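PDB 6H3Z: CCR4-not transcription complex subunit 1 from Chaetomium thermophilum var. thermophilum DSM 1495, which probably serves as the scaffold subunit of the CCR4-NOT mRNA deadenylase complex, represented here by a MIF4G-like domain of its C-terminal part. Local coordinates for residues I64-Q75 and S105-I116. Residues are numbered along the deposited sequence; the frame is centred on the assembly and turned at random.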
loop_
_atom_site.group_PDB
_atom_site.type_symbol
_atom_site.label_atom_id
_atom_site.label_comp_id
_atom_site.label_asym_id
_atom_site.label_seq_id
_atom_site.Cartn_x
_atom_site.Cartn_y
_atom_site.Cartn_z
ATOM N N ILE A 64 -13.967 -8.431 -8.601
ATOM C CA ILE A 64 -13.890 -8.319 -7.149
ATOM C C ILE A 64 -14.979 -9.214 -6.510
ATOM O O ILE A 64 -14.650 -10.011 -5.637
ATOM C CB ILE A 64 -13.941 -6.823 -6.710
ATOM C CG1 ILE A 64 -12.599 -6.137 -7.023
ATOM C CG2 ILE A 64 -14.266 -6.683 -5.231
ATOM C CD1 ILE A 64 -12.584 -4.654 -6.922
ATOM N N ASP A 65 -16.240 -9.147 -7.022
ATOM C CA ASP A 65 -17.373 -9.964 -6.565
ATOM C C ASP A 65 -17.061 -11.459 -6.628
ATOM O O ASP A 65 -17.276 -12.171 -5.650
ATOM C CB ASP A 65 -18.639 -9.681 -7.396
ATOM C CG ASP A 65 -19.328 -8.348 -7.155
ATOM O OD1 ASP A 65 -18.872 -7.591 -6.257
ATOM O OD2 ASP A 65 -20.296 -8.035 -7.896
ATOM N N ALA A 66 -16.538 -11.922 -7.769
ATOM C CA ALA A 66 -16.246 -13.328 -8.010
ATOM C C ALA A 66 -15.142 -13.870 -7.135
ATOM O O ALA A 66 -15.262 -14.993 -6.643
ATOM C CB ALA A 66 -15.923 -13.546 -9.470
ATOM N N LEU A 67 -14.071 -13.074 -6.934
ATOM C CA LEU A 67 -12.928 -13.436 -6.099
ATOM C C LEU A 67 -13.360 -13.560 -4.638
ATOM O O LEU A 67 -12.968 -14.522 -3.979
ATOM C CB LEU A 67 -11.810 -12.399 -6.254
ATOM C CG LEU A 67 -10.510 -12.631 -5.476
ATOM C CD1 LEU A 67 -9.852 -13.977 -5.830
ATOM C CD2 LEU A 67 -9.552 -11.513 -5.737
ATOM N N ILE A 68 -14.207 -12.622 -4.153
ATOM C CA ILE A 68 -14.730 -12.627 -2.783
ATOM C C ILE A 68 -15.641 -13.830 -2.565
ATOM O O ILE A 68 -15.473 -14.548 -1.577
ATOM C CB ILE A 68 -15.371 -11.267 -2.414
ATOM C CG1 ILE A 68 -14.326 -10.135 -2.427
ATOM C CG2 ILE A 68 -16.084 -11.305 -1.074
ATOM C CD1 ILE A 68 -12.898 -10.437 -1.747
ATOM N N GLN A 69 -16.523 -14.106 -3.540
ATOM C CA GLN A 69 -17.416 -15.261 -3.488
ATOM C C GLN A 69 -16.643 -16.591 -3.493
ATOM O O GLN A 69 -17.056 -17.530 -2.809
ATOM C CB GLN A 69 -18.482 -15.189 -4.583
ATOM C CG GLN A 69 -19.684 -14.365 -4.139
ATOM C CD GLN A 69 -20.379 -13.691 -5.281
ATOM O OE1 GLN A 69 -20.813 -14.333 -6.243
ATOM N NE2 GLN A 69 -20.531 -12.379 -5.181
ATOM N N LEU A 70 -15.481 -16.631 -4.191
ATOM C CA LEU A 70 -14.572 -17.776 -4.252
ATOM C C LEU A 70 -13.944 -18.011 -2.883
ATOM O O LEU A 70 -13.894 -19.155 -2.437
ATOM C CB LEU A 70 -13.483 -17.566 -5.342
ATOM C CG LEU A 70 -12.427 -18.679 -5.521
ATOM C CD1 LEU A 70 -13.045 -19.943 -6.081
ATOM C CD2 LEU A 70 -11.307 -18.232 -6.444
ATOM N N ILE A 71 -13.478 -16.925 -2.220
ATOM C CA ILE A 71 -12.859 -16.969 -0.895
ATOM C C ILE A 71 -13.882 -17.374 0.181
ATOM O O ILE A 71 -13.548 -18.139 1.087
ATOM C CB ILE A 71 -12.113 -15.642 -0.585
ATOM C CG1 ILE A 71 -10.907 -15.413 -1.551
ATOM C CG2 ILE A 71 -11.700 -15.510 0.900
ATOM C CD1 ILE A 71 -9.754 -16.448 -1.536
ATOM N N ILE A 72 -15.124 -16.918 0.051
ATOM C CA ILE A 72 -16.158 -17.275 1.009
ATOM C C ILE A 72 -16.468 -18.777 0.932
ATOM O O ILE A 72 -16.590 -19.418 1.984
ATOM C CB ILE A 72 -17.406 -16.364 0.884
ATOM C CG1 ILE A 72 -17.060 -14.910 1.241
ATOM C CG2 ILE A 72 -18.556 -16.874 1.773
ATOM C CD1 ILE A 72 -18.069 -13.900 0.799
ATOM N N LYS A 73 -16.558 -19.344 -0.298
ATOM C CA LYS A 73 -16.809 -20.786 -0.497
ATOM C C LYS A 73 -15.612 -21.586 0.021
ATOM O O LYS A 73 -15.783 -22.515 0.808
ATOM C CB LYS A 73 -17.121 -21.125 -1.982
ATOM C CG LYS A 73 -17.107 -22.623 -2.314
ATOM C CD LYS A 73 -18.361 -23.081 -3.069
ATOM C CE LYS A 73 -18.515 -24.584 -3.058
ATOM N NZ LYS A 73 -19.832 -25.010 -3.606
ATOM N N ALA A 74 -14.401 -21.186 -0.391
ATOM C CA ALA A 74 -13.148 -21.823 -0.011
ATOM C C ALA A 74 -12.852 -21.788 1.491
ATOM O O ALA A 74 -12.154 -22.677 1.979
ATOM C CB ALA A 74 -12.001 -21.209 -0.787
ATOM N N GLN A 75 -13.390 -20.784 2.222
ATOM C CA GLN A 75 -13.197 -20.645 3.673
ATOM C C GLN A 75 -13.809 -21.792 4.439
ATOM O O GLN A 75 -13.285 -22.185 5.482
ATOM C CB GLN A 75 -13.789 -19.331 4.206
ATOM C CG GLN A 75 -12.767 -18.231 4.439
ATOM C CD GLN A 75 -11.602 -18.657 5.303
ATOM O OE1 GLN A 75 -11.729 -18.824 6.519
ATOM N NE2 GLN A 75 -10.443 -18.873 4.671
ATOM N N SER A 105 -8.458 -0.902 -5.371
ATOM C CA SER A 105 -9.143 -2.182 -5.579
ATOM C C SER A 105 -8.431 -3.305 -4.848
ATOM O O SER A 105 -9.080 -4.078 -4.148
ATOM C CB SER A 105 -9.247 -2.504 -7.066
ATOM O OG SER A 105 -10.020 -1.517 -7.731
ATOM N N LEU A 106 -7.094 -3.361 -4.974
ATOM C CA LEU A 106 -6.245 -4.343 -4.310
ATOM C C LEU A 106 -6.316 -4.210 -2.784
ATOM O O LEU A 106 -6.526 -5.216 -2.108
ATOM C CB LEU A 106 -4.794 -4.237 -4.799
ATOM C CG LEU A 106 -4.487 -4.801 -6.190
ATOM C CD1 LEU A 106 -3.113 -4.376 -6.634
ATOM C CD2 LEU A 106 -4.607 -6.323 -6.223
ATOM N N VAL A 107 -6.197 -2.968 -2.242
ATOM C CA VAL A 107 -6.283 -2.712 -0.795
ATOM C C VAL A 107 -7.693 -3.086 -0.289
ATOM O O VAL A 107 -7.827 -3.594 0.831
ATOM C CB VAL A 107 -5.850 -1.278 -0.385
ATOM C CG1 VAL A 107 -5.998 -1.053 1.118
ATOM C CG2 VAL A 107 -4.420 -0.982 -0.817
ATOM N N HIS A 108 -8.727 -2.894 -1.144
ATOM C CA HIS A 108 -10.106 -3.232 -0.813
ATOM C C HIS A 108 -10.295 -4.721 -0.681
ATOM O O HIS A 108 -10.935 -5.175 0.271
ATOM C CB HIS A 108 -11.084 -2.669 -1.839
ATOM C CG HIS A 108 -12.440 -3.303 -1.767
ATOM N ND1 HIS A 108 -13.358 -2.974 -0.792
ATOM C CD2 HIS A 108 -12.942 -4.307 -2.523
ATOM C CE1 HIS A 108 -14.400 -3.757 -1.010
ATOM N NE2 HIS A 108 -14.208 -4.552 -2.062
ATOM N N VAL A 109 -9.792 -5.477 -1.660
ATOM C CA VAL A 109 -9.917 -6.929 -1.679
ATOM C C VAL A 109 -9.160 -7.519 -0.494
ATOM O O VAL A 109 -9.703 -8.381 0.191
ATOM C CB VAL A 109 -9.500 -7.533 -3.052
ATOM C CG1 VAL A 109 -9.484 -9.047 -3.005
ATOM C CG2 VAL A 109 -10.421 -7.059 -4.170
ATOM N N LEU A 110 -7.946 -7.002 -0.219
ATOM C CA LEU A 110 -7.074 -7.440 0.876
ATOM C C LEU A 110 -7.776 -7.282 2.212
ATOM O O LEU A 110 -7.883 -8.253 2.953
ATOM C CB LEU A 110 -5.745 -6.666 0.864
ATOM C CG LEU A 110 -4.691 -7.106 1.872
ATOM C CD1 LEU A 110 -3.705 -8.075 1.250
ATOM C CD2 LEU A 110 -3.917 -5.932 2.351
ATOM N N GLU A 111 -8.308 -6.093 2.486
ATOM C CA GLU A 111 -9.007 -5.803 3.735
ATOM C C GLU A 111 -10.263 -6.677 3.977
ATOM O O GLU A 111 -10.567 -6.991 5.128
ATOM C CB GLU A 111 -9.336 -4.309 3.844
ATOM C CG GLU A 111 -8.135 -3.420 4.119
ATOM C CD GLU A 111 -7.305 -3.790 5.335
ATOM O OE1 GLU A 111 -7.742 -3.531 6.482
ATOM O OE2 GLU A 111 -6.206 -4.351 5.127
ATOM N N THR A 112 -10.954 -7.084 2.900
ATOM C CA THR A 112 -12.134 -7.938 2.927
ATOM C C THR A 112 -11.741 -9.374 3.297
ATOM O O THR A 112 -12.357 -9.966 4.185
ATOM C CB THR A 112 -12.836 -7.876 1.556
ATOM O OG1 THR A 112 -13.119 -6.513 1.246
ATOM C CG2 THR A 112 -14.123 -8.706 1.493
ATOM N N ILE A 113 -10.721 -9.922 2.612
ATOM C CA ILE A 113 -10.215 -11.280 2.831
ATOM C C ILE A 113 -9.606 -11.393 4.250
ATOM O O ILE A 113 -9.784 -12.427 4.892
ATOM C CB ILE A 113 -9.282 -11.749 1.672
ATOM C CG1 ILE A 113 -10.077 -11.785 0.346
ATOM C CG2 ILE A 113 -8.679 -13.124 1.945
ATOM C CD1 ILE A 113 -9.279 -11.964 -0.909
ATOM N N ARG A 114 -8.987 -10.310 4.777
ATOM C CA ARG A 114 -8.445 -10.296 6.137
ATOM C C ARG A 114 -9.591 -10.446 7.151
ATOM O O ARG A 114 -9.437 -11.128 8.167
ATOM C CB ARG A 114 -7.722 -8.986 6.398
ATOM C CG ARG A 114 -6.383 -8.861 5.735
ATOM C CD ARG A 114 -5.818 -7.501 6.054
ATOM N NE ARG A 114 -5.180 -7.493 7.370
ATOM C CZ ARG A 114 -4.683 -6.417 7.957
ATOM N NH1 ARG A 114 -4.780 -5.231 7.374
ATOM N NH2 ARG A 114 -4.096 -6.513 9.143
ATOM N N LYS A 115 -10.737 -9.795 6.870
ATOM C CA LYS A 115 -11.934 -9.853 7.701
ATOM C C LYS A 115 -12.587 -11.237 7.566
ATOM O O LYS A 115 -12.967 -11.816 8.586
ATOM C CB LYS A 115 -12.927 -8.727 7.346
ATOM C CG LYS A 115 -12.458 -7.339 7.752
ATOM C CD LYS A 115 -13.492 -6.276 7.460
ATOM C CE LYS A 115 -12.924 -4.882 7.578
ATOM N NZ LYS A 115 -12.986 -4.371 8.985
ATOM N N ILE A 116 -12.696 -11.772 6.327
ATOM C CA ILE A 116 -13.267 -13.094 6.073
ATOM C C ILE A 116 -12.471 -14.187 6.840
ATOM O O ILE A 116 -13.082 -15.028 7.521
ATOM C CB ILE A 116 -13.376 -13.403 4.535
ATOM C CG1 ILE A 116 -14.332 -12.428 3.818
ATOM C CG2 ILE A 116 -13.851 -14.835 4.296
ATOM C CD1 ILE A 116 -14.265 -12.451 2.285
#
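Helices 59-75 and 100-116 of this MIF4G-like domain, an all-helical fold of the ARM/HEAT kind, pack almost parallel through knobs-into-holes contacts of I68 and I116. The short segments cross at -17°, with axes 10.7 Å apart. Helix 80-93 links them in sequence and touches I71 and I113. No hydrogen bond spans the interface; branched apolar side chains carry it.

I64 touches three residues of 105-116. Its CG1 lies 3.7 Å from V109 CG2. With CG1 beside the backbone N (chi1 -74°), CG2 lies anti to it and meets the H108 ring at the edge, in plane, 3.8 Å from NE2. The tip, CD1, reaches S105 CB. An alanine at I64 would remove both arms, CG1 with CD1 and CG2, and would probably open a gap beside V109 CG2 and cost the H108 edge this methyl contact. V109 uses its other methyl, CG1, on L67 CD2, and the two side chains run nearly perpendicular to each other.

I68 is a knob among V109, T112, I113 and I116. Its bent chain (chi2 -44°) brings CD1 to 3.8 Å from I113 CG1 and also against T112 CG2. T112 OG1 hydrogen-bonds back to H108 O (2.7 Å), an arrangement that goes with CG2 facing I68; T112 N reaches that oxygen from the opposite face of the carbonyl plane. I71 CG1 meets I113 CD1 at 3.9 Å.

I116 is the reciprocal knob, among I68, I71, I72 and Q75. Its CD1 touches both I72 CG1 and I68 CG2. On its other branch, I116 CG2 lies 3.6 Å from Q75 CG.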